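PDB 4WES: nitrogenase molybdenum-iron protein beta chain from Clostridium pasteurianum, which forms, with the alpha chain, the nitrogenase component that binds the [8Fe-7S] cluster and reduces dinitrogen to ammonium. Local coordinates for residues Lys262-Asp274 / Asp322-Leu334. Sequence-based numbering, arbitrary orientation. Where two conformers were deposited one is given.
Sequences KTLRTPIGVSATD and DEIIALSKFIIEL
E333 turns CG away from its carbonyl carbon (chi1 -67°) and then runs extended, which carries its carboxylate to the first turn of helix 270-284, while S271 swings OG between its own N and carbonyl carbon (chi1 65°) to meet it. The carboxylate takes V270 N on OE1 at 2.9 Å and S271 N on OE2, also at 2.9 Å, both from the syn side and somewhat out of its plane. S271 OG adds a third bond, donating to E333 OE2 over 2.7 Å. A glutamate suits this place because its two oxygens can accept from successive N-H groups at a helix start, where no preceding turn supplies carbonyls; its negative charge probably also favours that end of the helix dipole. K329, one turn earlier, bends at chi2 and chi4 and brings NZ above the carboxylate plane, 3.1 Å from E333 OE2, in a salt bridge that helps hold the acid. A water bonded to E333 OE1 also joins I268 O to A272 N. G269, the N-cap residue, lays its CA over one face of the F330 ring, 3.7 Å from the centroid, a CH-pi contact; glycine suits this position, since its positive phi (90°) and the close fit over the ring both favour a residue without a side chain. L334 CD1 covers the opposite face. The loop between strand 261-264 and helix 270-284, at the edge of one parallel sheet, thus packs against helix 321-333, which follows strand 314-318 of a second, consistent with the several alpha/beta domains of the NifD/NifK family. Facing this loop from helix 321-333, A326 is small enough for its CB to approach T266 O to 3.2 Å and I268 CB to 3.8 Å. Farther out, I325 CG2 lies over one face of the R265 guanidinium, 3.6 Å from NE, and R265 NH2 continues to a salt bridge with E353.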
ATOM      1  N   LYS B 262     -12.647  34.507  -1.170  1.00 15.19           N
ATOM      2  CA  LYS B 262     -12.474  33.840  -2.456  1.00 15.44           C
ATOM      3  C   LYS B 262     -12.706  32.349  -2.269  1.00 14.02           C
ATOM      4  O   LYS B 262     -12.166  31.758  -1.336  1.00 15.36           O
ATOM      5  CB  LYS B 262     -11.058  34.091  -2.963  1.00 18.66           C
ATOM      6  CG  LYS B 262     -10.684  33.538  -4.315  1.00 24.59           C
ATOM      7  CD  LYS B 262      -9.395  34.176  -4.817  1.00 34.57           C
ATOM      8  CE  LYS B 262      -8.925  33.583  -6.146  1.00 62.62           C
ATOM      9  NZ  LYS B 262     -10.000  33.472  -7.179  1.00 80.61           N
ATOM     10  N   THR B 263     -13.474  31.747  -3.168  1.00 14.26           N
ATOM     11  CA  THR B 263     -13.755  30.333  -3.120  0.52 12.39           C
ATOM     12  C   THR B 263     -12.770  29.605  -4.026  1.00 13.65           C
ATOM     13  O   THR B 263     -12.541  30.023  -5.157  1.00 15.53           O
ATOM     14  CB  THR B 263     -15.189  30.067  -3.577  0.52 11.31           C
ATOM     15  OG1 THR B 263     -16.090  30.733  -2.694  0.52 11.75           O
ATOM     16  CG2 THR B 263     -15.502  28.552  -3.595  0.52 12.51           C
ATOM     17  N   LEU B 264     -12.218  28.500  -3.527  1.00 11.66           N
ATOM     18  CA  LEU B 264     -11.262  27.665  -4.242  1.00 11.21           C
ATOM     19  C   LEU B 264     -11.697  26.220  -4.124  1.00 10.92           C
ATOM     20  O   LEU B 264     -12.407  25.842  -3.178  1.00 12.73           O
ATOM     21  CB  LEU B 264      -9.871  27.809  -3.622  1.00 12.06           C
ATOM     22  CG  LEU B 264      -9.218  29.187  -3.756  1.00 14.62           C
ATOM     23  CD1 LEU B 264      -8.020  29.296  -2.821  1.00 14.48           C
ATOM     24  CD2 LEU B 264      -8.816  29.467  -5.205  1.00 18.48           C
ATOM     25  N   ARG B 265     -11.295  25.399  -5.078  1.00 11.62           N
ATOM     26  CA  ARG B 265     -11.450  23.968  -4.920  1.00 12.18           C
ATOM     27  C   ARG B 265     -10.553  23.453  -3.789  1.00 12.17           C
ATOM     28  O   ARG B 265      -9.467  23.993  -3.523  1.00 12.65           O
ATOM     29  CB  ARG B 265     -11.025  23.299  -6.187  1.00 15.02           C
ATOM     30  CG  ARG B 265     -12.073  23.325  -7.214  1.00 16.54           C
ATOM     31  CD  ARG B 265     -11.680  22.430  -8.398  1.00 18.66           C
ATOM     32  NE  ARG B 265     -12.796  22.484  -9.260  1.00 18.33           N
ATOM     33  CZ  ARG B 265     -12.814  22.126 -10.510  1.00 14.78           C
ATOM     34  NH1 ARG B 265     -11.712  21.712 -11.102  1.00 16.15           N
ATOM     35  NH2 ARG B 265     -13.940  22.225 -11.175  1.00 17.60           N
ATOM     36  N   THR B 266     -11.009  22.385  -3.154  1.00 11.26           N
ATOM     37  CA  THR B 266     -10.095  21.647  -2.292  1.00 10.92           C
ATOM     38  C   THR B 266      -8.821  21.368  -3.077  1.00 10.81           C
ATOM     39  O   THR B 266      -8.922  20.873  -4.197  1.00 10.51           O
ATOM     40  CB  THR B 266     -10.744  20.329  -1.860  1.00 11.63           C
ATOM     41  OG1 THR B 266     -12.005  20.593  -1.234  1.00 12.51           O
ATOM     42  CG2 THR B 266      -9.857  19.573  -0.927  1.00 11.63           C
ATOM     43  N   PRO B 267      -7.636  21.654  -2.499  1.00 10.44           N
ATOM     44  CA  PRO B 267      -6.441  21.601  -3.349  1.00 10.04           C
ATOM     45  C   PRO B 267      -5.907  20.172  -3.465  1.00  9.65           C
ATOM     46  O   PRO B 267      -4.960  19.796  -2.764  1.00 10.69           O
ATOM     47  CB  PRO B 267      -5.453  22.575  -2.645  1.00 11.77           C
ATOM     48  CG  PRO B 267      -5.913  22.582  -1.226  1.00 11.52           C
ATOM     49  CD  PRO B 267      -7.424  22.499  -1.308  1.00 11.26           C
ATOM     50  N   ILE B 268      -6.534  19.392  -4.345  1.00 10.11           N
ATOM     51  CA  ILE B 268      -6.108  18.036  -4.698  1.00  9.56           C
ATOM     52  C   ILE B 268      -5.721  18.031  -6.151  1.00  9.59           C
ATOM     53  O   ILE B 268      -6.519  18.425  -7.012  1.00 11.13           O
ATOM     54  CB  ILE B 268      -7.215  16.998  -4.408  1.00 10.73           C
ATOM     55  CG1 ILE B 268      -7.574  16.972  -2.922  1.00 12.04           C
ATOM     56  CG2 ILE B 268      -6.783  15.616  -4.902  1.00 11.00           C
ATOM     57  CD1 ILE B 268      -8.798  16.147  -2.598  1.00 13.98           C
ATOM     58  N   GLY B 269      -4.509  17.558  -6.441  1.00  9.86           N
ATOM     59  CA  GLY B 269      -4.015  17.461  -7.811  1.00  9.99           C
ATOM     60  C   GLY B 269      -3.278  18.686  -8.294  1.00  9.71           C
ATOM     61  O   GLY B 269      -2.936  19.583  -7.510  1.00 11.92           O
ATOM     62  N   VAL B 270      -3.059  18.737  -9.609  1.00 10.17           N
ATOM     63  CA  VAL B 270      -2.204  19.774 -10.178  1.00 10.34           C
ATOM     64  C   VAL B 270      -2.919  21.113 -10.224  1.00 10.38           C
ATOM     65  O   VAL B 270      -2.501  22.075  -9.565  1.00 11.16           O
ATOM     66  CB  VAL B 270      -1.668  19.380 -11.571  1.00 10.97           C
ATOM     67  CG1 VAL B 270      -0.751  20.475 -12.120  1.00 12.64           C
ATOM     68  CG2 VAL B 270      -0.948  18.037 -11.551  1.00 11.42           C
ATOM     69  N   SER B 271      -3.979  21.230 -11.024  1.00 10.52           N
ATOM     70  CA  SER B 271      -4.629  22.525 -11.191  1.00 10.64           C
ATOM     71  C   SER B 271      -5.205  23.050  -9.898  1.00 10.41           C
ATOM     72  O   SER B 271      -5.116  24.247  -9.627  1.00 11.39           O
ATOM     73  CB  SER B 271      -5.669  22.502 -12.298  1.00 11.33           C
ATOM     74  OG  SER B 271      -6.752  21.636 -11.986  1.00 12.62           O
ATOM     75  N   ALA B 272      -5.782  22.184  -9.073  1.00 10.28           N
ATOM     76  CA  ALA B 272      -6.405  22.686  -7.845  1.00 10.64           C
ATOM     77  C   ALA B 272      -5.341  23.166  -6.839  1.00 10.50           C
ATOM     78  O   ALA B 272      -5.550  24.143  -6.150  1.00 11.34           O
ATOM     79  CB  ALA B 272      -7.318  21.648  -7.238  1.00 10.91           C
ATOM     80  N   THR B 273      -4.204  22.488  -6.752  1.00  9.73           N
ATOM     81  CA  THR B 273      -3.126  23.010  -5.904  1.00 10.72           C
ATOM     82  C   THR B 273      -2.542  24.281  -6.520  1.00 10.36           C
ATOM     83  O   THR B 273      -2.318  25.270  -5.805  1.00 10.61           O
ATOM     84  CB  THR B 273      -2.043  21.972  -5.620  1.00 10.65           C
ATOM     85  OG1 THR B 273      -2.659  20.820  -5.019  1.00 10.53           O
ATOM     86  CG2 THR B 273      -1.009  22.521  -4.666  1.00  9.98           C
ATOM     87  N   ASP B 274      -2.308  24.271  -7.821  1.00 10.79           N
ATOM     88  CA  ASP B 274      -1.818  25.466  -8.503  1.00 11.20           C
ATOM     89  C   ASP B 274      -2.723  26.653  -8.216  1.00 10.85           C
ATOM     90  O   ASP B 274      -2.245  27.769  -7.974  1.00 11.84           O
ATOM     91  CB  ASP B 274      -1.782  25.227 -10.017  1.00 11.64           C
ATOM     92  CG  ASP B 274      -0.622  24.373 -10.515  1.00 11.31           C
ATOM     93  OD1 ASP B 274       0.278  23.997  -9.720  1.00 11.98           O
ATOM     94  OD2 ASP B 274      -0.649  24.075 -11.736  1.00 12.41           O
ATOM     95  N   ASP B 322     -16.773  18.271  -2.274  1.00  9.57           N
ATOM     96  CA  ASP B 322     -15.597  19.097  -2.523  1.00  9.56           C
ATOM     97  C   ASP B 322     -14.392  18.231  -2.920  1.00  9.04           C
ATOM     98  O   ASP B 322     -13.683  18.518  -3.885  1.00  9.84           O
ATOM     99  CB  ASP B 322     -15.235  19.947  -1.302  1.00  9.78           C
ATOM    100  CG  ASP B 322     -16.339  20.920  -0.866  1.00 10.16           C
ATOM    101  OD1 ASP B 322     -16.986  21.520  -1.753  1.00 11.48           O
ATOM    102  OD2 ASP B 322     -16.520  21.060   0.375  1.00 10.73           O
ATOM    103  N   GLU B 323     -14.154  17.184  -2.128  1.00  9.60           N
ATOM    104  CA  GLU B 323     -13.017  16.300  -2.358  1.00 10.51           C
ATOM    105  C   GLU B 323     -13.141  15.524  -3.659  1.00  9.43           C
ATOM    106  O   GLU B 323     -12.154  15.320  -4.368  1.00 10.32           O
ATOM    107  CB  GLU B 323     -12.876  15.299  -1.150  1.00 13.43           C
ATOM    108  CG  GLU B 323     -14.022  14.275  -1.021  1.00 17.10           C
ATOM    109  CD  GLU B 323     -14.033  13.294   0.198  1.00 17.34           C
ATOM    110  OE1 GLU B 323     -13.132  13.547   1.078  1.00 14.24           O
ATOM    111  OE2 GLU B 323     -14.869  12.212   0.177  1.00 15.34           O
ATOM    112  N   ILE B 324     -14.359  15.100  -3.996  1.00  9.56           N
ATOM    113  CA  ILE B 324     -14.547  14.299  -5.212  1.00  9.81           C
ATOM    114  C   ILE B 324     -14.499  15.166  -6.482  1.00  9.16           C
ATOM    115  O   ILE B 324     -14.018  14.714  -7.504  1.00 10.01           O
ATOM    116  CB  ILE B 324     -15.827  13.440  -5.123  1.00  9.62           C
ATOM    117  CG1 ILE B 324     -15.718  12.406  -4.006  1.00 11.52           C
ATOM    118  CG2 ILE B 324     -16.140  12.770  -6.452  1.00 10.96           C
ATOM    119  CD1 ILE B 324     -14.608  11.367  -4.198  1.00 12.39           C
ATOM    120  N   ILE B 325     -14.948  16.425  -6.405  1.00  9.96           N
ATOM    121  CA  ILE B 325     -14.742  17.304  -7.534  1.00 10.48           C
ATOM    122  C   ILE B 325     -13.255  17.427  -7.849  1.00  9.49           C
ATOM    123  O   ILE B 325     -12.831  17.297  -8.984  1.00 10.33           O
ATOM    124  CB  ILE B 325     -15.377  18.685  -7.269  1.00 10.64           C
ATOM    125  CG1 ILE B 325     -16.916  18.588  -7.306  1.00 11.26           C
ATOM    126  CG2 ILE B 325     -14.882  19.738  -8.274  1.00 12.52           C
ATOM    127  CD1 ILE B 325     -17.587  19.778  -6.664  1.00 11.70           C
ATOM    128  N   ALA B 326     -12.461  17.754  -6.817  1.00  9.72           N
ATOM    129  CA  ALA B 326     -11.037  17.971  -7.056  1.00  9.84           C
ATOM    130  C   ALA B 326     -10.310  16.664  -7.448  1.00  8.85           C
ATOM    131  O   ALA B 326      -9.462  16.669  -8.352  1.00 10.28           O
ATOM    132  CB  ALA B 326     -10.414  18.591  -5.831  1.00 10.52           C
ATOM    133  N   LEU B 327     -10.659  15.546  -6.792  1.00  9.24           N
ATOM    134  CA  LEU B 327     -10.029  14.273  -7.147  1.00  9.16           C
ATOM    135  C   LEU B 327     -10.396  13.884  -8.566  1.00  9.56           C
ATOM    136  O   LEU B 327      -9.549  13.334  -9.282  1.00  9.45           O
ATOM    137  CB  LEU B 327     -10.397  13.189  -6.144  1.00  9.95           C
ATOM    138  CG  LEU B 327      -9.818  11.810  -6.430  1.00 11.10           C
ATOM    139  CD1 LEU B 327      -8.303  11.863  -6.448  1.00 12.84           C
ATOM    140  CD2 LEU B 327     -10.323  10.820  -5.395  1.00 13.54           C
ATOM    141  N   SER B 328     -11.641  14.108  -8.975  1.00  9.45           N
ATOM    142  CA  SER B 328     -12.015  13.792 -10.351  1.00 10.13           C
ATOM    143  C   SER B 328     -11.195  14.562 -11.356  1.00  9.56           C
ATOM    144  O   SER B 328     -10.759  14.033 -12.385  1.00  9.74           O
ATOM    145  CB  SER B 328     -13.511  14.062 -10.560  1.00 10.78           C
ATOM    146  OG  SER B 328     -14.316  13.153  -9.816  1.00 12.38           O
ATOM    147  N   LYS B 329     -10.954  15.848 -11.066  1.00  9.28           N
ATOM    148  CA  LYS B 329     -10.068  16.632 -11.935  1.00  9.93           C
ATOM    149  C   LYS B 329      -8.674  16.002 -11.972  1.00  9.62           C
ATOM    150  O   LYS B 329      -8.067  15.908 -13.025  1.00  9.83           O
ATOM    151  CB  LYS B 329     -10.022  18.101 -11.436  1.00 11.14           C
ATOM    152  CG  LYS B 329      -9.127  19.002 -12.268  1.00 10.83           C
ATOM    153  CD  LYS B 329      -9.615  19.180 -13.693  1.00 15.81           C
ATOM    154  CE  LYS B 329      -8.968  20.427 -14.366  1.00 24.21           C
ATOM    155  NZ  LYS B 329      -7.627  20.055 -14.782  1.00 30.98           N
ATOM    156  N   PHE B 330      -8.163  15.598 -10.810  1.00  9.09           N
ATOM    157  CA  PHE B 330      -6.818  15.003 -10.765  1.00  9.22           C
ATOM    158  C   PHE B 330      -6.778  13.702 -11.569  1.00  8.64           C
ATOM    159  O   PHE B 330      -5.797  13.437 -12.273  1.00  9.46           O
ATOM    160  CB  PHE B 330      -6.395  14.804  -9.326  1.00  9.01           C
ATOM    161  CG  PHE B 330      -4.961  14.351  -9.147  1.00  9.11           C
ATOM    162  CD1 PHE B 330      -3.945  14.808  -9.965  1.00  9.62           C
ATOM    163  CD2 PHE B 330      -4.614  13.526  -8.103  1.00 10.21           C
ATOM    164  CE1 PHE B 330      -2.635  14.436  -9.751  1.00  9.77           C
ATOM    165  CE2 PHE B 330      -3.300  13.140  -7.883  1.00 11.09           C
ATOM    166  CZ  PHE B 330      -2.299  13.608  -8.711  1.00 10.50           C
ATOM    167  N   ILE B 331      -7.827  12.890 -11.475  1.00  8.81           N
ATOM    168  CA  ILE B 331      -7.891  11.674 -12.287  1.00  9.03           C
ATOM    169  C   ILE B 331      -7.750  12.001 -13.794  1.00  9.28           C
ATOM    170  O   ILE B 331      -6.999  11.350 -14.509  1.00  9.06           O
ATOM    171  CB  ILE B 331      -9.197  10.907 -11.963  1.00  9.17           C
ATOM    172  CG1 ILE B 331      -9.171  10.345 -10.557  1.00  9.64           C
ATOM    173  CG2 ILE B 331      -9.484   9.840 -13.009  1.00  9.57           C
ATOM    174  CD1 ILE B 331      -8.068   9.399 -10.216  1.00 13.73           C
ATOM    175  N   ILE B 332      -8.473  13.032 -14.246  1.00  8.94           N
ATOM    176  CA  ILE B 332      -8.334  13.490 -15.606  1.00  9.29           C
ATOM    177  C   ILE B 332      -6.904  13.947 -15.908  1.00  9.15           C
ATOM    178  O   ILE B 332      -6.313  13.608 -16.950  1.00 10.02           O
ATOM    179  CB  ILE B 332      -9.363  14.582 -15.930  1.00  9.89           C
ATOM    180  CG1 ILE B 332     -10.789  13.999 -15.860  1.00 10.69           C
ATOM    181  CG2 ILE B 332      -9.110  15.191 -17.297  1.00 12.36           C
ATOM    182  CD1 ILE B 332     -11.871  15.050 -15.952  1.00 13.20           C
ATOM    183  N   GLU B 333      -6.308  14.711 -14.980  1.00  8.97           N
ATOM    184  CA  GLU B 333      -4.929  15.179 -15.144  1.00  9.46           C
ATOM    185  C   GLU B 333      -3.925  14.047 -15.264  1.00  9.02           C
ATOM    186  O   GLU B 333      -2.902  14.210 -15.911  1.00  9.64           O
ATOM    187  CB  GLU B 333      -4.567  16.097 -13.982  1.00  9.63           C
ATOM    188  CG  GLU B 333      -5.342  17.405 -13.968  1.00  9.98           C
ATOM    189  CD  GLU B 333      -5.168  18.252 -12.729  1.00 10.79           C
ATOM    190  OE1 GLU B 333      -4.915  17.707 -11.645  1.00 10.52           O
ATOM    191  OE2 GLU B 333      -5.312  19.476 -12.861  1.00 13.22           O
ATOM    192  N   LEU B 334      -4.228  12.911 -14.612  1.00  9.37           N
ATOM    193  CA  LEU B 334      -3.372  11.728 -14.672  1.00  9.40           C
ATOM    194  C   LEU B 334      -3.488  10.968 -15.993  1.00  9.42           C
ATOM    195  O   LEU B 334      -2.703  10.050 -16.241  1.00 10.05           O
ATOM    196  CB  LEU B 334      -3.697  10.780 -13.511  1.00  8.77           C
ATOM    197  CG  LEU B 334      -3.282  11.341 -12.135  1.00  9.74           C
ATOM    198  CD1 LEU B 334      -3.940  10.568 -11.011  1.00 11.31           C
ATOM    199  CD2 LEU B 334      -1.779  11.352 -11.972  1.00 10.61           C
TER
HETATM  200  O   HOH W   1     -13.362  21.223  -4.440  1.00 13.11           O
HETATM  201  O   HOH W   2      -6.457  19.391  -9.722  1.00 12.08           O